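Local coordinates for protein ribosome biogenesis GTPase A (Thermotoga maritima, PDB 3CNL) that binds GTP through a circularly permuted G domain and, as a probable GTPase, is thought to act late in 50S ribosomal subunit assembly, at residues 184-196 with 231-245. Numbering follows the deposited sequence.
Sequences IFERAFEIFARSI and FFTEVAQGKAGRVSF
Helix 184-196 packs through a largely buried, aromatic-rich contact against the end of helix 224-236 and the loop that follows it, in the helical part of the chain C-terminal to the G-domain sheet. F192 is at the middle. A first torsion of 176° swings its ring away from the backbone N, and the ring takes the edge of F231 on one face: a T-shaped pair, planes at 86°, F231 CZ lying 3.5 Å from F192 CE2. I196 CG2 covers the opposite face of F192, while V235 CG2 and A240 CB close round CE1. One turn before F192, A188 CB lies 3.7 Å from F232 CE1, and F232 CE2 meets F185 CD1. The loop then runs along the last turns of helix 184-196. V243 sets CG1 against S195 CB and CG2 3.7 Å from I196 CG1. S195 OG lies 2.8 Å from S244 O and 2.9 Å from I191 O of its own helix. F205 and F206 of helix 202-212 extend the aromatic cluster through F189 and F231. S244 OG bonds to D60 N, tying the loop to the GTPase domain. The result is a phenylalanine-rich interhelical core, with the chain leaving helix 224-236 at G238 in a Schellman motif and returning along helix 184-196.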
ATOM      1  N   ILE A 184       0.835  18.777   5.102  1.00 24.09           N
ATOM      2  CA  ILE A 184       0.684  17.392   4.683  1.00 23.14           C
ATOM      3  C   ILE A 184      -0.540  16.734   5.328  1.00 22.33           C
ATOM      4  O   ILE A 184      -1.269  16.005   4.648  1.00 21.51           O
ATOM      5  CB  ILE A 184       1.978  16.588   4.948  1.00 23.36           C
ATOM      6  CG1 ILE A 184       3.086  17.102   4.039  1.00 23.08           C
ATOM      7  CG2 ILE A 184       1.724  15.076   4.761  1.00 24.10           C
ATOM      8  CD1 ILE A 184       4.498  16.591   4.399  1.00 23.86           C
ATOM      9  N   PHE A 185      -0.783  17.001   6.621  1.00 22.04           N
ATOM     10  CA  PHE A 185      -2.033  16.574   7.258  1.00 21.42           C
ATOM     11  C   PHE A 185      -3.248  17.189   6.609  1.00 20.75           C
ATOM     12  O   PHE A 185      -4.227  16.502   6.366  1.00 20.87           O
ATOM     13  CB  PHE A 185      -2.075  16.874   8.763  1.00 22.32           C
ATOM     14  CG  PHE A 185      -1.042  16.146   9.564  1.00 22.70           C
ATOM     15  CD1 PHE A 185      -0.945  14.756   9.511  1.00 24.77           C
ATOM     16  CD2 PHE A 185      -0.173  16.853  10.397  1.00 25.48           C
ATOM     17  CE1 PHE A 185       0.007  14.082  10.262  1.00 24.50           C
ATOM     18  CE2 PHE A 185       0.789  16.190  11.178  1.00 25.29           C
ATOM     19  CZ  PHE A 185       0.887  14.800  11.094  1.00 24.74           C
ATOM     20  N   GLU A 186      -3.191  18.488   6.341  1.00 20.36           N
ATOM     21  CA  GLU A 186      -4.279  19.174   5.649  1.00 19.98           C
ATOM     22  C   GLU A 186      -4.565  18.598   4.250  1.00 19.89           C
ATOM     23  O   GLU A 186      -5.739  18.368   3.903  1.00 20.00           O
ATOM     24  CB  GLU A 186      -4.011  20.672   5.606  1.00 20.78           C
ATOM     25  CG  GLU A 186      -4.008  21.280   7.005  1.00 22.61           C
ATOM     26  CD  GLU A 186      -3.576  22.729   7.053  1.00 27.12           C
ATOM     27  OE1 GLU A 186      -3.941  23.398   8.038  1.00 30.56           O
ATOM     28  OE2 GLU A 186      -2.849  23.204   6.154  1.00 24.02           O
ATOM     29  N   ARG A 187      -3.510  18.354   3.466  1.00 19.68           N
ATOM     30  CA  ARG A 187      -3.615  17.724   2.137  1.00 20.71           C
ATOM     31  C   ARG A 187      -4.300  16.360   2.224  1.00 19.58           C
ATOM     32  O   ARG A 187      -5.199  16.045   1.455  1.00 19.39           O
ATOM     33  CB  ARG A 187      -2.209  17.484   1.573  1.00 21.33           C
ATOM     34  CG  ARG A 187      -1.985  17.737   0.085  1.00 27.18           C
ATOM     35  CD  ARG A 187      -2.634  16.827  -0.921  1.00 32.65           C
ATOM     36  NE  ARG A 187      -3.816  17.463  -1.490  1.00 36.56           N
ATOM     37  CZ  ARG A 187      -4.474  17.096  -2.589  1.00 36.31           C
ATOM     38  NH1 ARG A 187      -5.566  17.764  -2.926  1.00 35.95           N
ATOM     39  NH2 ARG A 187      -4.078  16.082  -3.349  1.00 40.26           N
ATOM     40  N   ALA A 188      -3.816  15.531   3.131  1.00 19.65           N
ATOM     41  CA  ALA A 188      -4.399  14.200   3.354  1.00 20.57           C
ATOM     42  C   ALA A 188      -5.872  14.297   3.717  1.00 20.83           C
ATOM     43  O   ALA A 188      -6.684  13.530   3.209  1.00 21.74           O
ATOM     44  CB  ALA A 188      -3.642  13.468   4.458  1.00 19.65           C
ATOM     45  N   PHE A 189      -6.217  15.211   4.619  1.00 20.96           N
ATOM     46  CA  PHE A 189      -7.633  15.405   4.970  1.00 21.44           C
ATOM     47  C   PHE A 189      -8.438  15.873   3.741  1.00 21.77           C
ATOM     48  O   PHE A 189      -9.515  15.356   3.477  1.00 21.18           O
ATOM     49  CB  PHE A 189      -7.810  16.379   6.162  1.00 21.41           C
ATOM     50  CG  PHE A 189      -9.243  16.583   6.549  1.00 21.74           C
ATOM     51  CD1 PHE A 189      -9.972  15.542   7.122  1.00 23.25           C
ATOM     52  CD2 PHE A 189      -9.883  17.790   6.303  1.00 21.99           C
ATOM     53  CE1 PHE A 189     -11.328  15.716   7.458  1.00 24.78           C
ATOM     54  CE2 PHE A 189     -11.228  17.971   6.635  1.00 23.10           C
ATOM     55  CZ  PHE A 189     -11.942  16.940   7.216  1.00 22.33           C
ATOM     56  N   GLU A 190      -7.893  16.815   2.977  1.00 22.33           N
ATOM     57  CA  GLU A 190      -8.542  17.288   1.743  1.00 25.39           C
ATOM     58  C   GLU A 190      -8.852  16.125   0.780  1.00 24.09           C
ATOM     59  O   GLU A 190      -9.964  16.008   0.252  1.00 23.60           O
ATOM     60  CB  GLU A 190      -7.653  18.338   1.060  1.00 24.33           C
ATOM     61  CG  GLU A 190      -8.216  18.931  -0.217  1.00 28.35           C
ATOM     62  CD  GLU A 190      -7.332  20.047  -0.751  1.00 27.96           C
ATOM     63  OE1 GLU A 190      -7.770  21.215  -0.709  1.00 37.24           O
ATOM     64  OE2 GLU A 190      -6.187  19.774  -1.172  1.00 33.54           O
ATOM     65  N   ILE A 191      -7.870  15.262   0.571  1.00 23.71           N
ATOM     66  CA  ILE A 191      -8.036  14.087  -0.290  1.00 24.19           C
ATOM     67  C   ILE A 191      -9.113  13.178   0.264  1.00 24.77           C
ATOM     68  O   ILE A 191     -10.016  12.757  -0.475  1.00 25.01           O
ATOM     69  CB  ILE A 191      -6.707  13.302  -0.475  1.00 24.08           C
ATOM     70  CG1 ILE A 191      -5.669  14.161  -1.189  1.00 22.95           C
ATOM     71  CG2 ILE A 191      -6.942  11.975  -1.262  1.00 24.83           C
ATOM     72  CD1 ILE A 191      -4.251  13.635  -1.010  1.00 21.96           C
ATOM     73  N   PHE A 192      -9.046  12.912   1.572  1.00 25.29           N
ATOM     74  CA  PHE A 192     -10.071  12.132   2.231  1.00 26.01           C
ATOM     75  C   PHE A 192     -11.462  12.768   2.057  1.00 27.30           C
ATOM     76  O   PHE A 192     -12.412  12.117   1.591  1.00 27.20           O
ATOM     77  CB  PHE A 192      -9.744  11.940   3.722  1.00 25.13           C
ATOM     78  CG  PHE A 192     -10.813  11.214   4.463  1.00 25.71           C
ATOM     79  CD1 PHE A 192     -10.938   9.836   4.333  1.00 24.38           C
ATOM     80  CD2 PHE A 192     -11.742  11.911   5.251  1.00 25.85           C
ATOM     81  CE1 PHE A 192     -11.944   9.156   4.994  1.00 25.50           C
ATOM     82  CE2 PHE A 192     -12.759  11.234   5.918  1.00 25.30           C
ATOM     83  CZ  PHE A 192     -12.859   9.862   5.793  1.00 24.60           C
ATOM     84  N   ALA A 193     -11.559  14.038   2.426  1.00 28.64           N
ATOM     85  CA  ALA A 193     -12.817  14.761   2.445  1.00 30.81           C
ATOM     86  C   ALA A 193     -13.450  14.735   1.072  1.00 32.63           C
ATOM     87  O   ALA A 193     -14.634  14.421   0.949  1.00 33.15           O
ATOM     88  CB  ALA A 193     -12.598  16.189   2.894  1.00 30.78           C
ATOM     89  N   ARG A 194     -12.658  15.026   0.040  1.00 34.20           N
ATOM     90  CA  ARG A 194     -13.147  14.923  -1.331  1.00 37.10           C
ATOM     91  C   ARG A 194     -13.616  13.513  -1.709  1.00 38.13           C
ATOM     92  O   ARG A 194     -14.671  13.377  -2.314  1.00 39.26           O
ATOM     93  CB  ARG A 194     -12.105  15.423  -2.331  1.00 37.38           C
ATOM     94  CG  ARG A 194     -11.932  16.945  -2.314  1.00 40.59           C
ATOM     95  CD  ARG A 194     -11.927  17.511  -3.738  1.00 46.76           C
ATOM     96  NE  ARG A 194     -13.242  17.390  -4.380  1.00 49.98           N
ATOM     97  CZ  ARG A 194     -13.443  17.288  -5.693  1.00 51.19           C
ATOM     98  NH1 ARG A 194     -12.418  17.277  -6.544  1.00 53.35           N
ATOM     99  NH2 ARG A 194     -14.683  17.185  -6.159  1.00 53.92           N
ATOM    100  N   SER A 195     -12.846  12.486  -1.344  1.00 39.16           N
ATOM    101  CA  SER A 195     -13.095  11.097  -1.771  1.00 40.76           C
ATOM    102  C   SER A 195     -14.335  10.517  -1.100  1.00 41.62           C
ATOM    103  O   SER A 195     -14.891   9.522  -1.564  1.00 42.21           O
ATOM    104  CB  SER A 195     -11.883  10.184  -1.490  1.00 40.80           C
ATOM    105  OG  SER A 195     -10.711  10.566  -2.224  1.00 41.88           O
ATOM    106  N   ILE A 196     -14.776  11.152  -0.020  1.00 42.50           N
ATOM    107  CA  ILE A 196     -15.909  10.651   0.746  1.00 43.34           C
ATOM    108  C   ILE A 196     -17.101  11.630   0.739  1.00 44.25           C
ATOM    109  O   ILE A 196     -18.221  11.257   1.105  1.00 45.32           O
ATOM    110  CB  ILE A 196     -15.457  10.225   2.185  1.00 43.14           C
ATOM    111  CG1 ILE A 196     -16.353   9.106   2.735  1.00 42.84           C
ATOM    112  CG2 ILE A 196     -15.366  11.418   3.112  1.00 42.31           C
ATOM    113  CD1 ILE A 196     -15.987   8.642   4.097  1.00 43.03           C
ATOM    114  N   PHE A 231      -6.974   8.931  13.539  1.00 25.53           N
ATOM    115  CA  PHE A 231      -7.827   9.076  12.352  1.00 24.78           C
ATOM    116  C   PHE A 231      -7.185   8.391  11.149  1.00 24.48           C
ATOM    117  O   PHE A 231      -7.819   7.560  10.478  1.00 24.01           O
ATOM    118  CB  PHE A 231      -8.148  10.554  12.043  1.00 24.34           C
ATOM    119  CG  PHE A 231      -8.879  10.744  10.744  1.00 23.69           C
ATOM    120  CD1 PHE A 231     -10.200  10.354  10.615  1.00 24.00           C
ATOM    121  CD2 PHE A 231      -8.225  11.255   9.636  1.00 24.83           C
ATOM    122  CE1 PHE A 231     -10.860  10.488   9.397  1.00 26.66           C
ATOM    123  CE2 PHE A 231      -8.901  11.414   8.408  1.00 24.41           C
ATOM    124  CZ  PHE A 231     -10.195  11.032   8.300  1.00 23.81           C
ATOM    125  N   PHE A 232      -5.925   8.722  10.892  1.00 24.60           N
ATOM    126  CA  PHE A 232      -5.237   8.209   9.706  1.00 25.48           C
ATOM    127  C   PHE A 232      -4.913   6.733   9.799  1.00 25.65           C
ATOM    128  O   PHE A 232      -4.859   6.040   8.784  1.00 25.84           O
ATOM    129  CB  PHE A 232      -4.009   9.067   9.332  1.00 25.59           C
ATOM    130  CG  PHE A 232      -4.382  10.424   8.826  1.00 26.66           C
ATOM    131  CD1 PHE A 232      -5.088  10.564   7.642  1.00 27.42           C
ATOM    132  CD2 PHE A 232      -4.067  11.580   9.555  1.00 28.77           C
ATOM    133  CE1 PHE A 232      -5.485  11.836   7.187  1.00 28.70           C
ATOM    134  CE2 PHE A 232      -4.453  12.840   9.102  1.00 26.83           C
ATOM    135  CZ  PHE A 232      -5.155  12.969   7.921  1.00 26.58           C
ATOM    136  N   THR A 233      -4.769   6.243  11.021  1.00 26.36           N
ATOM    137  CA  THR A 233      -4.623   4.807  11.266  1.00 27.31           C
ATOM    138  C   THR A 233      -5.924   4.137  10.892  1.00 26.83           C
ATOM    139  O   THR A 233      -5.923   3.141  10.178  1.00 27.56           O
ATOM    140  CB  THR A 233      -4.277   4.533  12.736  1.00 27.56           C
ATOM    141  OG1 THR A 233      -2.972   5.064  12.982  1.00 28.95           O
ATOM    142  CG2 THR A 233      -4.278   3.028  13.039  1.00 28.13           C
ATOM    143  N   GLU A 234      -7.040   4.701  11.342  1.00 26.16           N
ATOM    144  CA  GLU A 234      -8.343   4.215  10.935  1.00 25.58           C
ATOM    145  C   GLU A 234      -8.619   4.289   9.421  1.00 24.58           C
ATOM    146  O   GLU A 234      -9.156   3.343   8.839  1.00 24.50           O
ATOM    147  CB  GLU A 234      -9.442   4.938  11.719  1.00 27.06           C
ATOM    148  CG  GLU A 234      -9.542   4.438  13.161  1.00 28.20           C
ATOM    149  CD  GLU A 234     -10.735   4.984  13.894  1.00 32.21           C
ATOM    150  OE1 GLU A 234     -10.998   4.498  15.013  1.00 35.28           O
ATOM    151  OE2 GLU A 234     -11.403   5.898  13.371  1.00 33.27           O
ATOM    152  N   VAL A 235      -8.270   5.398   8.785  1.00 23.73           N
ATOM    153  CA  VAL A 235      -8.406   5.511   7.314  1.00 23.17           C
ATOM    154  C   VAL A 235      -7.618   4.403   6.583  1.00 23.21           C
ATOM    155  O   VAL A 235      -8.134   3.760   5.650  1.00 22.70           O
ATOM    156  CB  VAL A 235      -7.968   6.904   6.785  1.00 22.76           C
ATOM    157  CG1 VAL A 235      -7.908   6.900   5.273  1.00 22.45           C
ATOM    158  CG2 VAL A 235      -8.950   7.985   7.254  1.00 22.51           C
ATOM    159  N   ALA A 236      -6.378   4.201   7.012  1.00 23.49           N
ATOM    160  CA  ALA A 236      -5.450   3.240   6.407  1.00 24.44           C
ATOM    161  C   ALA A 236      -5.989   1.805   6.487  1.00 25.58           C
ATOM    162  O   ALA A 236      -5.746   0.986   5.592  1.00 25.45           O
ATOM    163  CB  ALA A 236      -4.130   3.328   7.106  1.00 24.34           C
ATOM    164  N   GLN A 237      -6.726   1.534   7.567  1.00 26.72           N
ATOM    165  CA  GLN A 237      -7.365   0.253   7.849  1.00 28.41           C
ATOM    166  C   GLN A 237      -8.718   0.077   7.154  1.00 28.36           C
ATOM    167  O   GLN A 237      -9.309  -0.991   7.216  1.00 29.15           O
ATOM    168  CB  GLN A 237      -7.514   0.088   9.371  1.00 27.99           C
ATOM    169  CG  GLN A 237      -6.164   0.005  10.101  1.00 29.36           C
ATOM    170  CD  GLN A 237      -6.270   0.048  11.614  1.00 29.44           C
ATOM    171  OE1 GLN A 237      -7.251   0.536  12.164  1.00 33.18           O
ATOM    172  NE2 GLN A 237      -5.239  -0.452  12.300  1.00 32.17           N
ATOM    173  N   GLY A 238      -9.198   1.103   6.459  1.00 28.78           N
ATOM    174  CA  GLY A 238     -10.489   1.021   5.799  1.00 29.60           C
ATOM    175  C   GLY A 238     -11.671   1.193   6.747  1.00 30.87           C
ATOM    176  O   GLY A 238     -12.811   0.873   6.380  1.00 30.41           O
ATOM    177  N   LYS A 239     -11.410   1.714   7.955  1.00 31.48           N
ATOM    178  CA  LYS A 239     -12.454   1.880   8.985  1.00 33.13           C
ATOM    179  C   LYS A 239     -13.224   3.188   8.839  1.00 34.22           C
ATOM    180  O   LYS A 239     -14.147   3.464   9.613  1.00 34.47           O
ATOM    181  CB  LYS A 239     -11.854   1.786  10.395  1.00 33.04           C
ATOM    182  CG  LYS A 239     -11.489   0.362  10.831  1.00 34.95           C
ATOM    183  CD  LYS A 239     -10.439   0.368  11.927  1.00 37.77           C
ATOM    184  CE  LYS A 239      -9.894  -1.042  12.192  1.00 38.94           C
ATOM    185  NZ  LYS A 239     -10.835  -1.827  13.058  1.00 43.10           N
ATOM    186  N   ALA A 240     -12.860   3.976   7.830  1.00 35.19           N
ATOM    187  CA  ALA A 240     -13.431   5.302   7.634  1.00 36.54           C
ATOM    188  C   ALA A 240     -14.171   5.411   6.301  1.00 37.11           C
ATOM    189  O   ALA A 240     -14.380   6.518   5.797  1.00 38.31           O
ATOM    190  CB  ALA A 240     -12.336   6.372   7.746  1.00 36.44           C
ATOM    191  N   GLY A 241     -14.573   4.260   5.757  1.00 37.19           N
ATOM    192  CA  GLY A 241     -15.219   4.148   4.451  1.00 36.91           C
ATOM    193  C   GLY A 241     -14.414   3.432   3.366  1.00 36.52           C
ATOM    194  O   GLY A 241     -13.182   3.528   3.355  1.00 36.16           O
ATOM    195  N   ARG A 242     -15.122   2.720   2.471  1.00 36.04           N
ATOM    196  CA  ARG A 242     -14.582   2.185   1.198  1.00 35.15           C
ATOM    197  C   ARG A 242     -14.275   3.362   0.286  1.00 33.90           C
ATOM    198  O   ARG A 242     -15.155   3.889  -0.384  1.00 34.12           O
ATOM    199  CB  ARG A 242     -15.593   1.295   0.467  1.00 34.92           C
ATOM    200  CG  ARG A 242     -15.291  -0.194   0.371  1.00 35.42           C
ATOM    201  CD  ARG A 242     -16.060  -0.838  -0.792  1.00 35.80           C
ATOM    202  NE  ARG A 242     -16.260  -2.275  -0.597  1.00 40.23           N
ATOM    203  CZ  ARG A 242     -15.621  -3.234  -1.257  1.00 38.97           C
ATOM    204  NH1 ARG A 242     -14.724  -2.939  -2.183  1.00 39.72           N
ATOM    205  NH2 ARG A 242     -15.870  -4.502  -0.972  1.00 43.85           N
ATOM    206  N   VAL A 243     -13.019   3.768   0.261  1.00 32.58           N
ATOM    207  CA  VAL A 243     -12.632   5.060  -0.276  1.00 31.69           C
ATOM    208  C   VAL A 243     -11.267   4.884  -0.969  1.00 30.08           C
ATOM    209  O   VAL A 243     -10.416   4.210  -0.431  1.00 29.14           O
ATOM    210  CB  VAL A 243     -12.568   6.090   0.901  1.00 31.98           C
ATOM    211  CG1 VAL A 243     -11.563   7.152   0.668  1.00 32.72           C
ATOM    212  CG2 VAL A 243     -13.950   6.737   1.131  1.00 33.75           C
ATOM    213  N   SER A 244     -11.099   5.438  -2.175  1.00 28.80           N
ATOM    214  CA  SER A 244      -9.798   5.500  -2.845  1.00 27.41           C
ATOM    215  C   SER A 244      -9.243   6.925  -2.838  1.00 27.64           C
ATOM    216  O   SER A 244      -9.979   7.874  -2.579  1.00 27.50           O
ATOM    217  CB  SER A 244      -9.883   4.964  -4.278  1.00 27.05           C
ATOM    218  OG  SER A 244     -10.150   3.577  -4.286  1.00 23.10           O
ATOM    219  N   PHE A 245      -7.949   7.080  -3.118  1.00 27.52           N
ATOM    220  CA  PHE A 245      -7.290   8.374  -2.904  1.00 27.54           C
ATOM    221  C   PHE A 245      -6.660   8.949  -4.157  1.00 28.18           C
ATOM    222  O   PHE A 245      -6.160  10.073  -4.123  1.00 27.54           O
ATOM    223  CB  PHE A 245      -6.240   8.290  -1.777  1.00 26.62           C
ATOM    224  CG  PHE A 245      -6.717   7.539  -0.537  1.00 25.89           C
ATOM    225  CD1 PHE A 245      -7.788   8.013   0.218  1.00 25.15           C
ATOM    226  CD2 PHE A 245      -6.060   6.397  -0.111  1.00 24.17           C
ATOM    227  CE1 PHE A 245      -8.224   7.331   1.348  1.00 24.98           C
ATOM    228  CE2 PHE A 245      -6.477   5.712   1.021  1.00 24.09           C
ATOM    229  CZ  PHE A 245      -7.569   6.170   1.748  1.00 25.69           C
TER
HETATM  230  O   HOH W   1     -13.353   6.996  -3.198  1.00 24.68           O